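Salmonella plasmid virulence: SpvB (Salmonella typhimurium, PDB 6P0X) is a Salmonella virulence toxin that probably transfers ADP-ribose from NAD+ to an arginine of actin, represented here by its N-terminal domain. Local coordinates at residues A[111-116]-A[135-140]; A[97-102]-A[125-130]; A[181-186]-A[230-235]. One frame throughout, in Å; residues are numbered along the deposited sequence.

Interaction 1 (A[111-116]-A[135-140])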
loop_
_atom_site.group_PDB
_atom_site.type_symbol
_atom_site.label_atom_id
_atom_site.label_comp_id
_atom_site.label_asym_id
_atom_site.label_seq_id
_atom_site.Cartn_x
_atom_site.Cartn_y
_atom_site.Cartn_z
ATOM N N THR A 111 13.222 -11.871 13.083
ATOM C CA THR A 111 12.606 -13.180 13.260
ATOM C C THR A 111 12.090 -13.669 11.916
ATOM O O THR A 111 11.271 -12.996 11.284
ATOM C CB THR A 111 11.460 -13.113 14.274
ATOM O OG1 THR A 111 11.916 -12.480 15.478
ATOM C CG2 THR A 111 10.948 -14.509 14.597
ATOM N N ARG A 112 12.554 -14.835 11.485
ATOM C CA ARG A 112 12.082 -15.408 10.235
ATOM C C ARG A 112 10.729 -16.082 10.438
ATOM O O ARG A 112 10.520 -16.809 11.413
ATOM C CB ARG A 112 13.083 -16.429 9.696
ATOM C CG ARG A 112 12.557 -17.197 8.494
ATOM C CD ARG A 112 13.655 -17.899 7.724
ATOM N NE ARG A 112 13.127 -18.494 6.501
ATOM C CZ ARG A 112 13.752 -19.419 5.781
ATOM N NH1 ARG A 112 14.939 -19.878 6.161
ATOM N NH2 ARG A 112 13.181 -19.892 4.680
ATOM N N TYR A 113 9.812 -15.844 9.505
ATOM C CA TYR A 113 8.503 -16.478 9.506
ATOM C C TYR A 113 8.309 -17.248 8.209
ATOM O O TYR A 113 8.878 -16.899 7.171
ATOM C CB TYR A 113 7.371 -15.451 9.680
ATOM C CG TYR A 113 7.197 -14.968 11.102
ATOM C CD1 TYR A 113 7.992 -13.954 11.624
ATOM C CD2 TYR A 113 6.237 -15.538 11.925
ATOM C CE1 TYR A 113 7.826 -13.519 12.933
ATOM C CE2 TYR A 113 6.065 -15.113 13.227
ATOM C CZ TYR A 113 6.859 -14.105 13.727
ATOM O OH TYR A 113 6.675 -13.694 15.026
ATOM N N GLN A 114 7.490 -18.292 8.274
ATOM C CA GLN A 114 7.244 -19.137 7.115
ATOM C C GLN A 114 5.825 -19.666 7.186
ATOM O O GLN A 114 5.222 -19.694 8.266
ATOM C CB GLN A 114 8.258 -20.290 7.060
ATOM C CG GLN A 114 8.086 -21.326 8.157
ATOM C CD GLN A 114 9.186 -22.365 8.141
ATOM O OE1 GLN A 114 10.368 -22.022 8.142
ATOM N NE2 GLN A 114 8.807 -23.639 8.130
ATOM N N PRO A 115 5.257 -20.110 6.065
ATOM C CA PRO A 115 3.901 -20.668 6.100
ATOM C C PRO A 115 3.822 -21.919 6.963
ATOM O O PRO A 115 4.710 -22.776 6.936
ATOM C CB PRO A 115 3.601 -20.978 4.628
ATOM C CG PRO A 115 4.533 -20.113 3.857
ATOM C CD PRO A 115 5.767 -19.976 4.688
ATOM N N ARG A 116 2.751 -22.000 7.756
ATOM C CA ARG A 116 2.564 -23.137 8.653
ATOM C C ARG A 116 2.281 -24.416 7.874
ATOM O O ARG A 116 2.845 -25.473 8.173
ATOM C CB ARG A 116 1.427 -22.845 9.633
ATOM C CG ARG A 116 1.093 -24.008 10.547
ATOM C CD ARG A 116 -0.046 -23.661 11.481
ATOM N NE ARG A 116 0.440 -22.874 12.607
ATOM C CZ ARG A 116 0.723 -23.377 13.803
ATOM N NH1 ARG A 116 1.165 -22.582 14.768
ATOM N NH2 ARG A 116 0.575 -24.675 14.031
ATOM N N ASP A 135 8.802 -1.463 13.900
ATOM C CA ASP A 135 8.721 -2.802 13.334
ATOM C C ASP A 135 8.222 -2.764 11.893
ATOM O O ASP A 135 7.369 -1.943 11.539
ATOM C CB ASP A 135 7.807 -3.698 14.191
ATOM C CG ASP A 135 6.365 -3.209 14.230
ATOM O OD1 ASP A 135 6.135 -1.983 14.278
ATOM O OD2 ASP A 135 5.453 -4.061 14.226
ATOM N N PHE A 136 8.758 -3.668 11.074
ATOM C CA PHE A 136 8.406 -3.757 9.659
ATOM C C PHE A 136 8.747 -5.158 9.162
ATOM O O PHE A 136 9.270 -5.989 9.909
ATOM C CB PHE A 136 9.122 -2.677 8.843
ATOM C CG PHE A 136 10.619 -2.691 8.992
ATOM C CD1 PHE A 136 11.405 -3.474 8.161
ATOM C CD2 PHE A 136 11.240 -1.914 9.958
ATOM C CE1 PHE A 136 12.782 -3.483 8.290
ATOM C CE2 PHE A 136 12.614 -1.922 10.092
ATOM C CZ PHE A 136 13.385 -2.708 9.257
ATOM N N TRP A 137 8.435 -5.429 7.895
ATOM C CA TRP A 137 8.672 -6.745 7.317
ATOM C C TRP A 137 9.553 -6.640 6.078
ATOM O O TRP A 137 9.500 -5.653 5.337
ATOM C CB TRP A 137 7.349 -7.448 6.963
ATOM C CG TRP A 137 6.547 -7.847 8.167
ATOM C CD1 TRP A 137 5.766 -7.032 8.935
ATOM C CD2 TRP A 137 6.449 -9.157 8.745
ATOM N NE1 TRP A 137 5.189 -7.751 9.954
ATOM C CE2 TRP A 137 5.592 -9.058 9.860
ATOM C CE3 TRP A 137 7.002 -10.402 8.430
ATOM C CZ2 TRP A 137 5.273 -10.156 10.659
ATOM C CZ3 TRP A 137 6.684 -11.492 9.224
ATOM C CH2 TRP A 137 5.829 -11.362 10.325
ATOM N N LEU A 138 10.356 -7.680 5.859
ATOM C CA LEU A 138 11.240 -7.781 4.702
ATOM C C LEU A 138 10.989 -9.115 4.016
ATOM O O LEU A 138 11.089 -10.169 4.652
ATOM C CB LEU A 138 12.710 -7.663 5.114
ATOM C CG LEU A 138 13.733 -7.667 3.976
ATOM C CD1 LEU A 138 13.680 -6.364 3.187
ATOM C CD2 LEU A 138 15.130 -7.913 4.513
ATOM N N LEU A 139 10.673 -9.072 2.724
ATOM C CA LEU A 139 10.320 -10.263 1.962
ATOM C C LEU A 139 11.238 -10.415 0.758
ATOM O O LEU A 139 11.330 -9.511 -0.074
ATOM C CB LEU A 139 8.862 -10.203 1.490
ATOM C CG LEU A 139 8.465 -11.300 0.495
ATOM C CD1 LEU A 139 8.565 -12.670 1.145
ATOM C CD2 LEU A 139 7.066 -11.069 -0.050
ATOM N N HIS A 140 11.885 -11.572 0.646
ATOM C CA HIS A 140 12.665 -11.934 -0.534
ATOM C C HIS A 140 11.877 -13.032 -1.238
ATOM O O HIS A 140 11.924 -14.198 -0.829
ATOM C CB HIS A 140 14.066 -12.398 -0.148
ATOM C CG HIS A 140 14.997 -12.545 -1.309
ATOM N ND1 HIS A 140 16.111 -13.356 -1.271
ATOM C CD2 HIS A 140 14.984 -11.979 -2.539
ATOM C CE1 HIS A 140 16.743 -13.286 -2.430
ATOM N NE2 HIS A 140 16.080 -12.457 -3.217
#
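Tyr113 and Trp137 carry this contact alone, both buried. The far corner of the indole is set over one face of the phenol ring: Trp137 CH2 stands 3.6 Å above the ring plane, displaced toward its rim, and lies 3.6 Å from Tyr113 CD1. Trp137 CZ3 touches the same flank, 3.7 Å from Tyr113 CD1, and reaches back to 4.0 Å from Tyr113 CB. The planes meet at 55° with centroids 5.2 Å apart, so the pair is oblique, and the contact is purely apolar. In both residues CG is opposite the carbonyl carbon (chi1 -77° for Tyr113, -69° for Trp137), which places it beside the backbone N; the Trp137 CB is not aimed at Tyr113, and the outer end of the indole makes the contact.

The loose side belongs to the residues flanking Tyr113. Arg112 directs its CB away from 135-140 and is partly exposed, as is Gln114, whose OE1 bonds to Thr84 OG1.

Phe73 meets both Tyr113 and Trp137 edge-to-face, and Trp169 does the same to Trp137. Strand 123-129 pairs antiparallel with both 107-115 and 135-140, so the two rings pack across an intervening strand, whose Tyr126 stacks on Trp137.

Interaction 2 (A[97-102]-A[125-130])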
loop_
_atom_site.group_PDB
_atom_site.type_symbol
_atom_site.label_atom_id
_atom_site.label_comp_id
_atom_site.label_asym_id
_atom_site.label_seq_id
_atom_site.Cartn_x
_atom_site.Cartn_y
_atom_site.Cartn_z
ATOM N N PHE A 97 22.737 -5.582 12.717
ATOM C CA PHE A 97 23.219 -4.209 12.792
ATOM C C PHE A 97 23.278 -3.526 11.431
ATOM O O PHE A 97 23.435 -2.302 11.375
ATOM C CB PHE A 97 24.617 -4.160 13.423
ATOM C CG PHE A 97 24.682 -4.710 14.822
ATOM C CD1 PHE A 97 24.446 -3.888 15.915
ATOM C CD2 PHE A 97 25.009 -6.043 15.044
ATOM C CE1 PHE A 97 24.517 -4.390 17.206
ATOM C CE2 PHE A 97 25.082 -6.553 16.329
ATOM C CZ PHE A 97 24.836 -5.727 17.413
ATOM N N ALA A 98 23.173 -4.283 10.342
ATOM C CA ALA A 98 23.330 -3.729 9.007
ATOM C C ALA A 98 22.653 -4.651 8.004
ATOM O O ALA A 98 22.411 -5.825 8.283
ATOM C CB ALA A 98 24.809 -3.546 8.653
ATOM N N TYR A 99 22.355 -4.107 6.829
ATOM C CA TYR A 99 21.885 -4.909 5.703
ATOM C C TYR A 99 22.747 -4.557 4.501
ATOM O O TYR A 99 22.704 -3.423 4.012
ATOM C CB TYR A 99 20.405 -4.672 5.405
ATOM C CG TYR A 99 19.807 -5.757 4.542
ATOM C CD1 TYR A 99 19.827 -5.667 3.154
ATOM C CD2 TYR A 99 19.239 -6.885 5.115
ATOM C CE1 TYR A 99 19.286 -6.668 2.366
ATOM C CE2 TYR A 99 18.699 -7.887 4.337
ATOM C CZ TYR A 99 18.723 -7.776 2.966
ATOM O OH TYR A 99 18.180 -8.783 2.203
ATOM N N GLY A 100 23.513 -5.529 4.023
ATOM C CA GLY A 100 24.447 -5.271 2.943
ATOM C C GLY A 100 25.461 -4.232 3.371
ATOM O O GLY A 100 26.180 -4.404 4.362
ATOM N N ASP A 101 25.500 -3.118 2.641
ATOM C CA ASP A 101 26.453 -2.043 2.884
ATOM C C ASP A 101 25.881 -0.921 3.738
ATOM O O ASP A 101 26.579 0.066 3.989
ATOM C CB ASP A 101 26.959 -1.478 1.553
ATOM C CG ASP A 101 27.803 -2.477 0.783
ATOM O OD1 ASP A 101 28.392 -3.374 1.422
ATOM O OD2 ASP A 101 27.882 -2.362 -0.457
ATOM N N VAL A 102 24.637 -1.042 4.186
ATOM C CA VAL A 102 23.968 -0.002 4.958
ATOM C C VAL A 102 23.987 -0.420 6.420
ATOM O O VAL A 102 23.453 -1.477 6.775
ATOM C CB VAL A 102 22.527 0.219 4.471
ATOM C CG1 VAL A 102 21.859 1.331 5.265
ATOM C CG2 VAL A 102 22.511 0.531 2.985
ATOM N N GLU A 125 10.851 -11.981 6.872
ATOM C CA GLU A 125 11.425 -11.610 8.158
ATOM C C GLU A 125 10.654 -10.457 8.776
ATOM O O GLU A 125 10.217 -9.535 8.081
ATOM C CB GLU A 125 12.891 -11.209 8.022
ATOM C CG GLU A 125 13.779 -12.289 7.463
ATOM C CD GLU A 125 15.173 -11.786 7.187
ATOM O OE1 GLU A 125 15.317 -10.565 6.970
ATOM O OE2 GLU A 125 16.117 -12.606 7.181
ATOM N N TYR A 126 10.517 -10.514 10.094
ATOM C CA TYR A 126 9.913 -9.464 10.897
ATOM C C TYR A 126 11.040 -8.770 11.657
ATOM O O TYR A 126 11.762 -9.419 12.427
ATOM C CB TYR A 126 8.875 -10.066 11.847
ATOM C CG TYR A 126 8.116 -9.076 12.699
ATOM C CD1 TYR A 126 7.648 -7.881 12.168
ATOM C CD2 TYR A 126 7.851 -9.347 14.034
ATOM C CE1 TYR A 126 6.948 -6.981 12.946
ATOM C CE2 TYR A 126 7.150 -8.453 14.821
ATOM C CZ TYR A 126 6.701 -7.271 14.273
ATOM O OH TYR A 126 6.001 -6.378 15.053
ATOM N N TRP A 127 11.208 -7.470 11.410
ATOM C CA TRP A 127 12.282 -6.665 11.980
ATOM C C TRP A 127 11.700 -5.744 13.040
ATOM O O TRP A 127 10.752 -4.997 12.762
ATOM C CB TRP A 127 12.975 -5.818 10.907
ATOM C CG TRP A 127 13.760 -6.591 9.887
ATOM C CD1 TRP A 127 13.298 -7.592 9.077
ATOM C CD2 TRP A 127 15.144 -6.413 9.555
ATOM N NE1 TRP A 127 14.314 -8.054 8.272
ATOM C CE2 TRP A 127 15.456 -7.348 8.545
ATOM C CE3 TRP A 127 16.152 -5.560 10.020
ATOM C CZ2 TRP A 127 16.731 -7.449 7.990
ATOM C CZ3 TRP A 127 17.419 -5.663 9.467
ATOM C CH2 TRP A 127 17.697 -6.603 8.464
ATOM N N VAL A 128 12.270 -5.787 14.244
ATOM C CA VAL A 128 11.850 -4.926 15.344
ATOM C C VAL A 128 13.066 -4.158 15.846
ATOM O O VAL A 128 14.083 -4.764 16.204
ATOM C CB VAL A 128 11.201 -5.736 16.484
ATOM C CG1 VAL A 128 10.748 -4.809 17.612
ATOM C CG2 VAL A 128 10.027 -6.551 15.957
ATOM N N GLY A 129 12.954 -2.834 15.887
ATOM C CA GLY A 129 14.065 -2.011 16.340
ATOM C C GLY A 129 14.324 -2.214 17.822
ATOM O O GLY A 129 13.412 -2.100 18.649
ATOM N N ASN A 130 15.580 -2.504 18.168
ATOM C CA ASN A 130 15.941 -2.717 19.565
ATOM C C ASN A 130 15.947 -1.427 20.377
ATOM O O ASN A 130 15.959 -1.490 21.611
ATOM C CB ASN A 130 17.309 -3.401 19.655
ATOM C CG ASN A 130 17.258 -4.869 19.252
ATOM O OD1 ASN A 130 16.247 -5.546 19.448
ATOM N ND2 ASN A 130 18.353 -5.365 18.684
#
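Trp127 meets Tyr99 through the six-membered end of its indole, and the path from its CB explains how. The CB points toward 97-102, and CG lies opposite the carbonyl carbon (chi1 -68°), launching the ring off strand 123-129. Next along the edge comes CD1, 3.8 Å from Glu125 O, which lies in the ring plane. NE1 then donates to Glu125 OE1 over 3.0 Å. This bond is bent, with an N-H...O angle of 139°, and meets the anti side of the carboxylate from out of its plane, the acceptor also being tilted from the indole plane. Beyond it, Trp127 CZ2 is 3.9 Å from Tyr99 CD2, and at the tip Trp127 CH2 is 3.7 Å from Tyr99 CD2. The rings meet rim to rim, 6.0 Å between centroids with planes at 59°, so neither covers the other.

Tyr99 opens a type II' turn ending at Val102, closed by mutual backbone bonds between these two residues. Its ring stacks on Trp228, which also meets Trp127.

The chemistry is thus divided: the carbon rim of the indole provides van der Waals contact, while its N-H is occupied by Glu125, whose OE2 forms a salt bridge with Arg123, probably favouring the ionised carboxylate.

Interaction 3 (A[181-186]-A[230-235])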
loop_
_atom_site.group_PDB
_atom_site.type_symbol
_atom_site.label_atom_id
_atom_site.label_comp_id
_atom_site.label_asym_id
_atom_site.label_seq_id
_atom_site.Cartn_x
_atom_site.Cartn_y
_atom_site.Cartn_z
ATOM N N HIS A 181 13.697 0.002 -8.879
ATOM C CA HIS A 181 12.890 0.204 -7.686
ATOM C C HIS A 181 11.439 0.520 -8.033
ATOM O O HIS A 181 11.123 1.021 -9.116
ATOM C CB HIS A 181 13.457 1.338 -6.823
ATOM C CG HIS A 181 14.819 1.056 -6.272
ATOM N ND1 HIS A 181 15.057 0.893 -4.924
ATOM C CD2 HIS A 181 16.020 0.924 -6.885
ATOM C CE1 HIS A 181 16.344 0.666 -4.731
ATOM N NE2 HIS A 181 16.950 0.679 -5.905
ATOM N N ILE A 182 10.563 0.201 -7.083
ATOM C CA ILE A 182 9.183 0.675 -7.055
ATOM C C ILE A 182 8.900 1.182 -5.647
ATOM O O ILE A 182 9.159 0.473 -4.668
ATOM C CB ILE A 182 8.175 -0.425 -7.435
ATOM C CG1 ILE A 182 8.429 -0.947 -8.847
ATOM C CG2 ILE A 182 6.760 0.105 -7.346
ATOM C CD1 ILE A 182 7.543 -2.117 -9.206
ATOM N N TYR A 183 8.370 2.399 -5.545
ATOM C CA TYR A 183 8.105 3.043 -4.264
ATOM C C TYR A 183 6.623 3.376 -4.158
ATOM O O TYR A 183 6.070 4.052 -5.033
ATOM C CB TYR A 183 8.961 4.306 -4.108
ATOM C CG TYR A 183 8.653 5.131 -2.878
ATOM C CD1 TYR A 183 8.711 4.569 -1.607
ATOM C CD2 TYR A 183 8.327 6.478 -2.985
ATOM C CE1 TYR A 183 8.437 5.323 -0.479
ATOM C CE2 TYR A 183 8.049 7.239 -1.863
ATOM C CZ TYR A 183 8.107 6.657 -0.612
ATOM O OH TYR A 183 7.833 7.410 0.509
ATOM N N TYR A 184 5.991 2.910 -3.082
ATOM C CA TYR A 184 4.562 3.086 -2.854
ATOM C C TYR A 184 4.342 4.152 -1.788
ATOM O O TYR A 184 4.964 4.105 -0.723
ATOM C CB TYR A 184 3.914 1.768 -2.418
ATOM C CG TYR A 184 4.047 0.651 -3.429
ATOM C CD1 TYR A 184 5.202 -0.120 -3.491
ATOM C CD2 TYR A 184 3.022 0.367 -4.323
ATOM C CE1 TYR A 184 5.332 -1.143 -4.410
ATOM C CE2 TYR A 184 3.147 -0.654 -5.252
ATOM C CZ TYR A 184 4.304 -1.404 -5.289
ATOM O OH TYR A 184 4.438 -2.422 -6.205
ATOM N N SER A 185 3.460 5.107 -2.076
ATOM C CA SER A 185 3.077 6.146 -1.130
ATOM C C SER A 185 1.608 5.987 -0.759
ATOM O O SER A 185 0.770 5.688 -1.616
ATOM C CB SER A 185 3.311 7.547 -1.707
ATOM O OG SER A 185 4.616 7.683 -2.240
ATOM N N TYR A 186 1.297 6.195 0.517
ATOM C CA TYR A 186 -0.066 6.072 1.008
ATOM C C TYR A 186 -0.472 7.344 1.740
ATOM O O TYR A 186 0.356 8.021 2.355
ATOM C CB TYR A 186 -0.222 4.862 1.937
ATOM C CG TYR A 186 0.198 3.550 1.311
ATOM C CD1 TYR A 186 1.511 3.101 1.404
ATOM C CD2 TYR A 186 -0.713 2.764 0.618
ATOM C CE1 TYR A 186 1.902 1.903 0.832
ATOM C CE2 TYR A 186 -0.333 1.564 0.042
ATOM C CZ TYR A 186 0.977 1.138 0.153
ATOM O OH TYR A 186 1.360 -0.054 -0.416
ATOM N N SER A 230 16.660 6.456 4.373
ATOM C CA SER A 230 15.825 7.617 4.633
ATOM C C SER A 230 14.361 7.209 4.703
ATOM O O SER A 230 13.974 6.107 4.305
ATOM C CB SER A 230 16.017 8.683 3.551
ATOM O OG SER A 230 15.941 8.096 2.264
ATOM N N ALA A 231 13.543 8.130 5.214
ATOM C CA ALA A 231 12.108 7.894 5.295
ATOM C C ALA A 231 11.426 8.111 3.952
ATOM O O ALA A 231 10.379 7.508 3.688
ATOM C CB ALA A 231 11.482 8.798 6.358
ATOM N N THR A 232 11.997 8.962 3.095
ATOM C CA THR A 232 11.461 9.189 1.762
ATOM C C THR A 232 12.633 9.177 0.785
ATOM O O THR A 232 13.625 9.898 1.000
ATOM C CB THR A 232 10.699 10.516 1.663
ATOM O OG1 THR A 232 9.909 10.707 2.842
ATOM C CG2 THR A 232 9.781 10.510 0.447
ATOM N N PRO A 233 12.560 8.381 -0.282
ATOM C CA PRO A 233 13.669 8.332 -1.246
ATOM C C PRO A 233 13.811 9.655 -1.988
ATOM O O PRO A 233 12.829 10.223 -2.469
ATOM C CB PRO A 233 13.270 7.192 -2.191
ATOM C CG PRO A 233 11.786 7.081 -2.047
ATOM C CD PRO A 233 11.491 7.425 -0.618
ATOM N N ALA A 234 15.048 10.144 -2.072
ATOM C CA ALA A 234 15.363 11.351 -2.833
ATOM C C ALA A 234 16.047 10.939 -4.135
ATOM O O ALA A 234 17.264 11.029 -4.291
ATOM C CB ALA A 234 16.227 12.301 -2.008
ATOM N N VAL A 235 15.238 10.459 -5.082
ATOM C CA VAL A 235 15.717 10.020 -6.388
ATOM C C VAL A 235 14.783 10.564 -7.464
ATOM O O VAL A 235 13.667 11.005 -7.188
ATOM C CB VAL A 235 15.807 8.482 -6.502
ATOM C CG1 VAL A 235 16.634 7.901 -5.367
ATOM C CG2 VAL A 235 14.421 7.874 -6.528
HETATM O O HOH W 1 8.139 6.493 2.790
#
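Pro233 sets the CG-CD edge of its ring over one face of Tyr183, the central contact between strand 181-183 and the irregular segment 230-235. Pro233 CG sits 3.6 Å from the ring centroid and only 10° off the ring normal, which meets the definition of a CH-pi interaction. Pro233 CD extends the cover toward the phenol end, 3.5 Å from Tyr183 CZ. Farther out the methyl of Thr232 takes over: Thr232 CG2 is 3.7 Å from Tyr183 OH, approaching the ring obliquely.

The hydroxyl itself is tied to the loop through water. Tyr183 OH donates to water 1 across 2.5 Å, with the water at the ring edge and in its plane, and that water donates in turn to Ala231 O at 2.6 Å. The direct separation of Tyr183 OH from Ala231 O is 4.1 Å, so the water spans a gap too wide for a bond. One face of the ring is therefore held by carbon and its polar tip by a bridge, two different grips on one side chain.

A second shell surrounds both partners. With CG opposite the backbone N (chi1 174°), Tyr183 projects its ring toward the loop, and its backbone pairs with Gln215 of strand 215-218. Trp237 also touches its side chain. Within the loop, Ser230 OG donates to Thr232 O at 3.2 Å, from well above the carbonyl plane, which links the residues on either side of Ala231. Tyr226 touches Pro233 and Val235 and stacks on His181. The side chain of Tyr183 is about 14 Å from a bound acrylic acid.

This is a proline-aromatic contact in an antiparallel beta fold: the connection between the paired strands 215-218 and 237-244 comes back over strand 181-188, which is itself a partner of 215-218.

Overall arrangement
Interactions 1 and 2 interlock along the chain, their segments running 97-102, 111-116, 125-130 and 135-140, and their centres are 12 Å apart. Strand 123-129 joins them: it pairs with 107-115 and 135-140, and Tyr126 OH probably bonds to Asp135 OD2, 2.5 Å away. Since Tyr126 and Trp127 are consecutive on this strand, aromatic packing is built on both of its faces. Interaction 3 comes later in sequence, its centre 21 Å from interaction 1 and 18 Å from interaction 2, and touches neither. Antiparallel pairing leads from 135-140 through 146-149 and 165-175 to 181-188, whereas 97-102 carries a strand of a separate two-stranded hairpin and 230-235 is loop, all within the toxin's N-terminal domain.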